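Local coordinates for protein acetate kinase (Entamoeba histolytica, PDB 4H0O) that interconverts acetate and acetyl phosphate as a pyrophosphate-dependent acetate kinase of the acetate and sugar kinase/Hsc70/actin superfamily, probably with magnesium, at residues Phe98-Ser103 with Ile153-His158; Ile207-Gly212 with Asp328-Thr333. All blocks are in the same frame, centred on the assembly; numbering follows the deposited sequence.

Contact 1: residues Phe98-Ser103 with Ile153-His158; sequences FVHGGS and IDTAFH
T155 lays its side chain over the backbone of V99 to G101, with CG2 near the V99 carbonyl oxygen and OG1 at the G101 amide. The contact lies at the C-terminal ends of two neighbouring parallel strands, 93-98 and 148-153, in a ribonuclease H-like sheet, where both run out into loops. The last parallel bridge pairs F98 with I153. Just beyond it, D154 N donates to F98 O at 3.0 Å, nearly in line with the carbonyl. The same oxygen also takes a CA-H...O contact from I153. A type I turn runs from I153 to A156. T155 OG1 sits between its own N and carbonyl carbon (chi1 52°), and there T155 OG1 accepts G101 N at 3.1 Å. This ties the second loop to the first one past the sheet. The other branch, T155 CG2, comes obliquely to the H100 ring, 3.7 Å from H100 ND1. That ring also meets F181 and F183 edge-to-face. On the I153 side, I153 CG2 lies 4.0 Å from both N and CA of G101, where the glycine carries no side chain. D154 is the predicted proton donor/acceptor of the active site. Its OD2 accepts the amide of H184, a predicted transition-state stabiliser, and has a long, weak ion pair with R97, the predicted substrate-binding arginine. The strand ends therefore place D154 beside H184 and R97, two residues of the predicted active site. D154 CB rests 3.2 Å from V99 O.

Contact 2: residues Ile207-Gly212 with Asp328-Thr333; sequences IACHLG and DLLVFT
This is a parallel beta-strand pairing in the middle of the second, six-stranded mixed sheet of the chain, a sheet of the actin-like ATPase fold. The segments 207-211 and 329-333 run side by side, and their directions differ by 15°. Five backbone bonds form the usual parallel ladder. I207 N donates to L329 O, and V331 N returns a bond to I207 O. C209 N reaches V331 O at 2.8 Å, almost straight along the carbonyl direction. T333 N then bonds to C209 O. In the last rung L211 N lies above the plane of the T333 carbonyl, 40° out of it, and so off its lone pairs.

One face of the pair carries I207, C209, L330 and F332. L330 CD1 touches both I207 CG2 and C209 SG, 3.9 Å from each. C209 SG turns beside its own N and lies oblique to the F332 ring, 5.0 Å from the centroid, as a sulfur-aromatic contact. L211 CD1 touches the same ring at its edge, close to the ring plane. Helix 299-324 packs on I207 and L211 in this apolar layer.

A208, V331, H210 and T333 form the other face, towards helix 185-195. V331 CG1 lies close to both CA and CB of A208. The H210 ring stacks on H184, a predicted transition-state stabiliser, while its ND1 bonds to S187. The strand end thus lies next to the predicted active site. T333 OG1 stands anti to T333 N (chi1 -170°) and bonds to A386 O. T333 CG2 lies against the neighbouring strand, 3.4 Å from C209 O and 3.6 Å from H210 CA.

How the contacts relate
Contact 1 closes before contact 2 opens, so the two follow in series along the chain. They belong to different sheets. Contact 1 joins the ends of strands 93-98 and 148-153 in the eight-stranded sheet. Contact 2 pairs strands 205-211 and 329-333 in the six-stranded one. Their centres are about 20 Å apart. The nearest atoms are about 7 Å apart, so they do not touch. H184 and helix 185-195 come between them in sequence, and both contacts meet this region, one from each sheet. The two sheets thus send groups to one predicted catalytic region, consistent with the two-domain layout of this kinase superfamily.

Contact 1: residues Phe98-Ser103 with Ile153-His158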
ATOM      1  N   PHE B  98      11.038   5.078 -24.427  1.00 36.55           N
ATOM      2  CA  PHE B  98       9.855   5.889 -24.143  1.00 40.10           C
ATOM      3  C   PHE B  98       9.288   5.465 -22.790  1.00 40.38           C
ATOM      4  O   PHE B  98       8.968   4.290 -22.584  1.00 32.83           O
ATOM      5  CB  PHE B  98       8.811   5.668 -25.236  1.00 37.90           C
ATOM      6  CG  PHE B  98       7.916   6.846 -25.488  1.00 30.97           C
ATOM      7  CD1 PHE B  98       8.381   7.958 -26.177  1.00 43.30           C
ATOM      8  CD2 PHE B  98       6.591   6.820 -25.077  1.00 35.74           C
ATOM      9  CE1 PHE B  98       7.546   9.036 -26.428  1.00 36.16           C
ATOM     10  CE2 PHE B  98       5.750   7.890 -25.323  1.00 34.87           C
ATOM     11  CZ  PHE B  98       6.229   9.002 -25.999  1.00 36.33           C
ATOM     12  N   VAL B  99       9.166   6.422 -21.875  1.00 34.50           N
ATOM     13  CA  VAL B  99       8.778   6.127 -20.499  1.00 30.19           C
ATOM     14  C   VAL B  99       7.347   5.600 -20.360  1.00 45.61           C
ATOM     15  O   VAL B  99       7.122   4.554 -19.752  1.00 37.74           O
ATOM     16  CB  VAL B  99       8.962   7.359 -19.585  1.00 41.43           C
ATOM     17  CG1 VAL B  99       8.272   7.144 -18.255  1.00 48.25           C
ATOM     18  CG2 VAL B  99      10.436   7.641 -19.364  1.00 46.35           C
ATOM     19  N   HIS B 100       6.386   6.318 -20.932  1.00 39.56           N
ATOM     20  CA  HIS B 100       4.976   6.014 -20.699  1.00 32.86           C
ATOM     21  C   HIS B 100       4.195   5.895 -22.008  1.00 34.85           C
ATOM     22  O   HIS B 100       3.942   6.899 -22.680  1.00 32.13           O
ATOM     23  CB  HIS B 100       4.360   7.100 -19.811  1.00 29.91           C
ATOM     24  CG  HIS B 100       3.067   6.717 -19.176  1.00 39.72           C
ATOM     25  ND1 HIS B 100       2.302   5.639 -19.605  1.00 33.92           N
ATOM     26  CD2 HIS B 100       2.382   7.254 -18.141  1.00 37.66           C
ATOM     27  CE1 HIS B 100       1.226   5.543 -18.864  1.00 33.07           C
ATOM     28  NE2 HIS B 100       1.242   6.515 -17.961  1.00 34.79           N
ATOM     29  N   GLY B 101       3.804   4.669 -22.354  1.00 34.75           N
ATOM     30  CA  GLY B 101       3.122   4.408 -23.612  1.00 38.28           C
ATOM     31  C   GLY B 101       1.606   4.367 -23.522  1.00 37.22           C
ATOM     32  O   GLY B 101       0.924   4.159 -24.530  1.00 42.64           O
ATOM     33  N   GLY B 102       1.076   4.562 -22.318  1.00 39.16           N
ATOM     34  CA  GLY B 102      -0.362   4.601 -22.116  1.00 38.75           C
ATOM     35  C   GLY B 102      -1.080   3.303 -22.440  1.00 39.31           C
ATOM     36  O   GLY B 102      -0.510   2.215 -22.318  1.00 39.67           O
ATOM     37  N   SER B 103      -2.335   3.425 -22.863  1.00 35.13           N
ATOM     38  CA  SER B 103      -3.190   2.267 -23.109  1.00 40.31           C
ATOM     39  C   SER B 103      -2.837   1.504 -24.387  1.00 43.89           C
ATOM     40  O   SER B 103      -2.979   0.283 -24.440  1.00 43.84           O
ATOM     41  CB  SER B 103      -4.660   2.694 -23.142  1.00 38.19           C
ATOM     42  OG  SER B 103      -4.869   3.719 -24.098  1.00 53.46           O
ATOM     43  N   ILE B 153       9.242   0.528 -24.866  1.00 35.94           N
ATOM     44  CA  ILE B 153       8.267   1.178 -23.988  1.00 31.37           C
ATOM     45  C   ILE B 153       8.322   0.638 -22.552  1.00 33.36           C
ATOM     46  O   ILE B 153       8.152  -0.561 -22.321  1.00 35.17           O
ATOM     47  CB  ILE B 153       6.825   1.068 -24.542  1.00 30.91           C
ATOM     48  CG1 ILE B 153       6.622   2.023 -25.721  1.00 43.32           C
ATOM     49  CG2 ILE B 153       5.813   1.411 -23.470  1.00 30.45           C
ATOM     50  CD1 ILE B 153       7.038   1.460 -27.050  1.00 41.20           C
ATOM     51  N   ASP B 154       8.534   1.534 -21.591  1.00 30.51           N
ATOM     52  CA  ASP B 154       8.763   1.144 -20.201  1.00 30.79           C
ATOM     53  C   ASP B 154       7.512   0.600 -19.503  1.00 37.36           C
ATOM     54  O   ASP B 154       7.610   0.005 -18.432  1.00 36.38           O
ATOM     55  CB  ASP B 154       9.328   2.329 -19.412  1.00 33.54           C
ATOM     56  CG  ASP B 154      10.185   1.899 -18.237  1.00 40.90           C
ATOM     57  OD1 ASP B 154      10.993   0.960 -18.402  1.00 40.42           O
ATOM     58  OD2 ASP B 154      10.058   2.505 -17.149  1.00 43.43           O
ATOM     59  N   THR B 155       6.344   0.794 -20.113  1.00 37.55           N
ATOM     60  CA  THR B 155       5.083   0.363 -19.507  1.00 36.94           C
ATOM     61  C   THR B 155       4.524  -0.924 -20.113  1.00 36.14           C
ATOM     62  O   THR B 155       3.593  -1.516 -19.567  1.00 39.76           O
ATOM     63  CB  THR B 155       3.997   1.462 -19.605  1.00 31.78           C
ATOM     64  OG1 THR B 155       3.875   1.900 -20.963  1.00 36.50           O
ATOM     65  CG2 THR B 155       4.356   2.648 -18.734  1.00 36.72           C
ATOM     66  N   ALA B 156       5.093  -1.348 -21.239  1.00 36.32           N
ATOM     67  CA  ALA B 156       4.554  -2.471 -22.012  1.00 38.25           C
ATOM     68  C   ALA B 156       4.593  -3.833 -21.307  1.00 30.71           C
ATOM     69  O   ALA B 156       3.664  -4.628 -21.451  1.00 38.14           O
ATOM     70  CB  ALA B 156       5.244  -2.560 -23.369  1.00 31.83           C
ATOM     71  N   PHE B 157       5.665  -4.103 -20.561  1.00 32.65           N
ATOM     72  CA  PHE B 157       5.837  -5.394 -19.884  1.00 36.44           C
ATOM     73  C   PHE B 157       4.672  -5.710 -18.955  1.00 34.32           C
ATOM     74  O   PHE B 157       4.360  -6.874 -18.711  1.00 36.65           O
ATOM     75  CB  PHE B 157       7.160  -5.427 -19.101  1.00 34.29           C
ATOM     76  CG  PHE B 157       7.418  -6.730 -18.373  1.00 31.48           C
ATOM     77  CD1 PHE B 157       7.515  -7.929 -19.068  1.00 36.94           C
ATOM     78  CD2 PHE B 157       7.594  -6.747 -16.994  1.00 33.85           C
ATOM     79  CE1 PHE B 157       7.765  -9.125 -18.398  1.00 39.28           C
ATOM     80  CE2 PHE B 157       7.845  -7.940 -16.319  1.00 37.94           C
ATOM     81  CZ  PHE B 157       7.931  -9.128 -17.022  1.00 31.40           C
ATOM     82  N   HIS B 158       4.024  -4.667 -18.449  1.00 37.25           N
ATOM     83  CA  HIS B 158       2.948  -4.828 -17.481  1.00 38.84           C
ATOM     84  C   HIS B 158       1.566  -4.941 -18.126  1.00 40.20           C
ATOM     85  O   HIS B 158       0.547  -4.835 -17.439  1.00 33.39           O
ATOM     86  CB  HIS B 158       2.969  -3.670 -16.479  1.00 26.53           C
ATOM     87  CG  HIS B 158       4.262  -3.537 -15.741  1.00 33.85           C
ATOM     88  ND1 HIS B 158       4.770  -4.536 -14.938  1.00 33.78           N
ATOM     89  CD2 HIS B 158       5.152  -2.513 -15.673  1.00 38.10           C
ATOM     90  CE1 HIS B 158       5.916  -4.138 -14.412  1.00 30.11           C
ATOM     91  NE2 HIS B 158       6.168  -2.915 -14.840  1.00 36.18           N
TER

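Contact 2: residues Ile207-Gly212 with Asp328-Thr333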
ATOM      1  N   ILE B 207       9.985 -12.486  -7.461  1.00 25.59           N
ATOM      2  CA  ILE B 207       9.739 -11.105  -7.071  1.00 29.13           C
ATOM      3  C   ILE B 207      11.014 -10.314  -7.332  1.00 28.71           C
ATOM      4  O   ILE B 207      12.069 -10.600  -6.755  1.00 29.44           O
ATOM      5  CB  ILE B 207       9.320 -10.972  -5.589  1.00 29.52           C
ATOM      6  CG1 ILE B 207       7.942 -11.599  -5.364  1.00 24.85           C
ATOM      7  CG2 ILE B 207       9.292  -9.507  -5.170  1.00 25.84           C
ATOM      8  CD1 ILE B 207       7.431 -11.488  -3.934  1.00 22.73           C
ATOM      9  N   ALA B 208      10.921  -9.331  -8.221  1.00 30.35           N
ATOM     10  CA  ALA B 208      12.074  -8.508  -8.567  1.00 25.76           C
ATOM     11  C   ALA B 208      11.967  -7.137  -7.914  1.00 29.13           C
ATOM     12  O   ALA B 208      10.886  -6.550  -7.862  1.00 32.41           O
ATOM     13  CB  ALA B 208      12.194  -8.369 -10.066  1.00 28.00           C
ATOM     14  N   CYS B 209      13.093  -6.621  -7.429  1.00 29.27           N
ATOM     15  CA  CYS B 209      13.112  -5.302  -6.808  1.00 29.36           C
ATOM     16  C   CYS B 209      14.021  -4.348  -7.580  1.00 30.25           C
ATOM     17  O   CYS B 209      15.250  -4.466  -7.534  1.00 27.64           O
ATOM     18  CB  CYS B 209      13.578  -5.403  -5.357  1.00 28.91           C
ATOM     19  SG  CYS B 209      12.668  -6.600  -4.363  1.00 37.41           S
ATOM     20  N   HIS B 210      13.414  -3.414  -8.303  1.00 31.29           N
ATOM     21  CA  HIS B 210      14.165  -2.372  -8.990  1.00 25.58           C
ATOM     22  C   HIS B 210      14.414  -1.239  -8.002  1.00 29.42           C
ATOM     23  O   HIS B 210      13.591  -0.330  -7.863  1.00 32.50           O
ATOM     24  CB  HIS B 210      13.382  -1.865 -10.205  1.00 25.14           C
ATOM     25  CG  HIS B 210      14.094  -0.825 -11.009  1.00 36.93           C
ATOM     26  ND1 HIS B 210      14.510  -1.031 -12.303  1.00 36.81           N
ATOM     27  CD2 HIS B 210      14.449   0.458 -10.704  1.00 36.15           C
ATOM     28  CE1 HIS B 210      15.096   0.061 -12.765  1.00 37.80           C
ATOM     29  NE2 HIS B 210      15.070   0.975 -11.809  1.00 31.31           N
ATOM     30  N   LEU B 211      15.538  -1.306  -7.300  1.00 27.23           N
ATOM     31  CA  LEU B 211      15.856  -0.303  -6.293  1.00 30.80           C
ATOM     32  C   LEU B 211      16.789   0.753  -6.889  1.00 40.27           C
ATOM     33  O   LEU B 211      18.019   0.630  -6.832  1.00 38.70           O
ATOM     34  CB  LEU B 211      16.456  -0.964  -5.048  1.00 26.84           C
ATOM     35  CG  LEU B 211      15.559  -2.049  -4.438  1.00 31.20           C
ATOM     36  CD1 LEU B 211      16.066  -2.527  -3.079  1.00 23.59           C
ATOM     37  CD2 LEU B 211      14.118  -1.553  -4.329  1.00 27.93           C
ATOM     38  N   GLY B 212      16.187   1.791  -7.464  1.00 33.76           N
ATOM     39  CA  GLY B 212      16.925   2.764  -8.249  1.00 39.54           C
ATOM     40  C   GLY B 212      17.306   4.044  -7.528  1.00 43.24           C
ATOM     41  O   GLY B 212      16.975   4.241  -6.356  1.00 43.53           O
ATOM     42  N   ASP B 328      10.047 -18.308  -5.153  1.00 32.85           N
ATOM     43  CA  ASP B 328      11.217 -19.147  -5.382  1.00 35.83           C
ATOM     44  C   ASP B 328      12.498 -18.316  -5.410  1.00 34.49           C
ATOM     45  O   ASP B 328      13.546 -18.750  -4.921  1.00 38.44           O
ATOM     46  CB  ASP B 328      11.075 -19.910  -6.700  1.00 38.77           C
ATOM     47  CG  ASP B 328       9.847 -20.794  -6.732  1.00 44.78           C
ATOM     48  OD1 ASP B 328       9.525 -21.403  -5.690  1.00 55.97           O
ATOM     49  OD2 ASP B 328       9.203 -20.876  -7.801  1.00 36.22           O
ATOM     50  N   LEU B 329      12.410 -17.117  -5.981  1.00 25.49           N
ATOM     51  CA  LEU B 329      13.593 -16.287  -6.184  1.00 28.51           C
ATOM     52  C   LEU B 329      13.312 -14.810  -5.964  1.00 30.67           C
ATOM     53  O   LEU B 329      12.441 -14.227  -6.622  1.00 29.79           O
ATOM     54  CB  LEU B 329      14.161 -16.493  -7.593  1.00 32.00           C
ATOM     55  CG  LEU B 329      15.377 -15.633  -7.961  1.00 34.08           C
ATOM     56  CD1 LEU B 329      16.562 -15.979  -7.076  1.00 29.11           C
ATOM     57  CD2 LEU B 329      15.748 -15.784  -9.434  1.00 24.32           C
ATOM     58  N   LEU B 330      14.056 -14.213  -5.034  1.00 26.33           N
ATOM     59  CA  LEU B 330      14.024 -12.771  -4.819  1.00 24.09           C
ATOM     60  C   LEU B 330      15.257 -12.156  -5.477  1.00 29.10           C
ATOM     61  O   LEU B 330      16.387 -12.578  -5.208  1.00 34.27           O
ATOM     62  CB  LEU B 330      14.000 -12.449  -3.320  1.00 24.49           C
ATOM     63  CG  LEU B 330      13.989 -10.965  -2.934  1.00 28.77           C
ATOM     64  CD1 LEU B 330      12.662 -10.326  -3.297  1.00 21.66           C
ATOM     65  CD2 LEU B 330      14.293 -10.761  -1.449  1.00 31.42           C
ATOM     66  N   VAL B 331      15.049 -11.177  -6.350  1.00 24.57           N
ATOM     67  CA  VAL B 331      16.161 -10.585  -7.086  1.00 28.00           C
ATOM     68  C   VAL B 331      16.254  -9.075  -6.905  1.00 35.37           C
ATOM     69  O   VAL B 331      15.261  -8.359  -7.041  1.00 33.93           O
ATOM     70  CB  VAL B 331      16.068 -10.902  -8.592  1.00 35.46           C
ATOM     71  CG1 VAL B 331      14.810 -10.289  -9.187  1.00 35.83           C
ATOM     72  CG2 VAL B 331      17.308 -10.401  -9.316  1.00 34.10           C
ATOM     73  N   PHE B 332      17.457  -8.595  -6.604  1.00 27.87           N
ATOM     74  CA  PHE B 332      17.697  -7.164  -6.481  1.00 31.77           C
ATOM     75  C   PHE B 332      18.354  -6.607  -7.740  1.00 29.76           C
ATOM     76  O   PHE B 332      19.255  -7.231  -8.304  1.00 29.43           O
ATOM     77  CB  PHE B 332      18.577  -6.877  -5.268  1.00 27.56           C
ATOM     78  CG  PHE B 332      17.932  -7.217  -3.962  1.00 30.77           C
ATOM     79  CD1 PHE B 332      17.014  -6.352  -3.384  1.00 25.41           C
ATOM     80  CD2 PHE B 332      18.250  -8.397  -3.302  1.00 37.27           C
ATOM     81  CE1 PHE B 332      16.419  -6.659  -2.172  1.00 32.10           C
ATOM     82  CE2 PHE B 332      17.660  -8.711  -2.092  1.00 33.90           C
ATOM     83  CZ  PHE B 332      16.742  -7.840  -1.525  1.00 34.27           C
ATOM     84  N   THR B 333      17.908  -5.433  -8.181  1.00 31.00           N
ATOM     85  CA  THR B 333      18.497  -4.819  -9.365  1.00 26.50           C
ATOM     86  C   THR B 333      18.587  -3.300  -9.243  1.00 28.92           C
ATOM     87  O   THR B 333      18.141  -2.719  -8.251  1.00 29.37           O
ATOM     88  CB  THR B 333      17.748  -5.219 -10.657  1.00 31.28           C
ATOM     89  OG1 THR B 333      18.497  -4.797 -11.802  1.00 33.42           O
ATOM     90  CG2 THR B 333      16.376  -4.583 -10.700  1.00 31.01           C
TER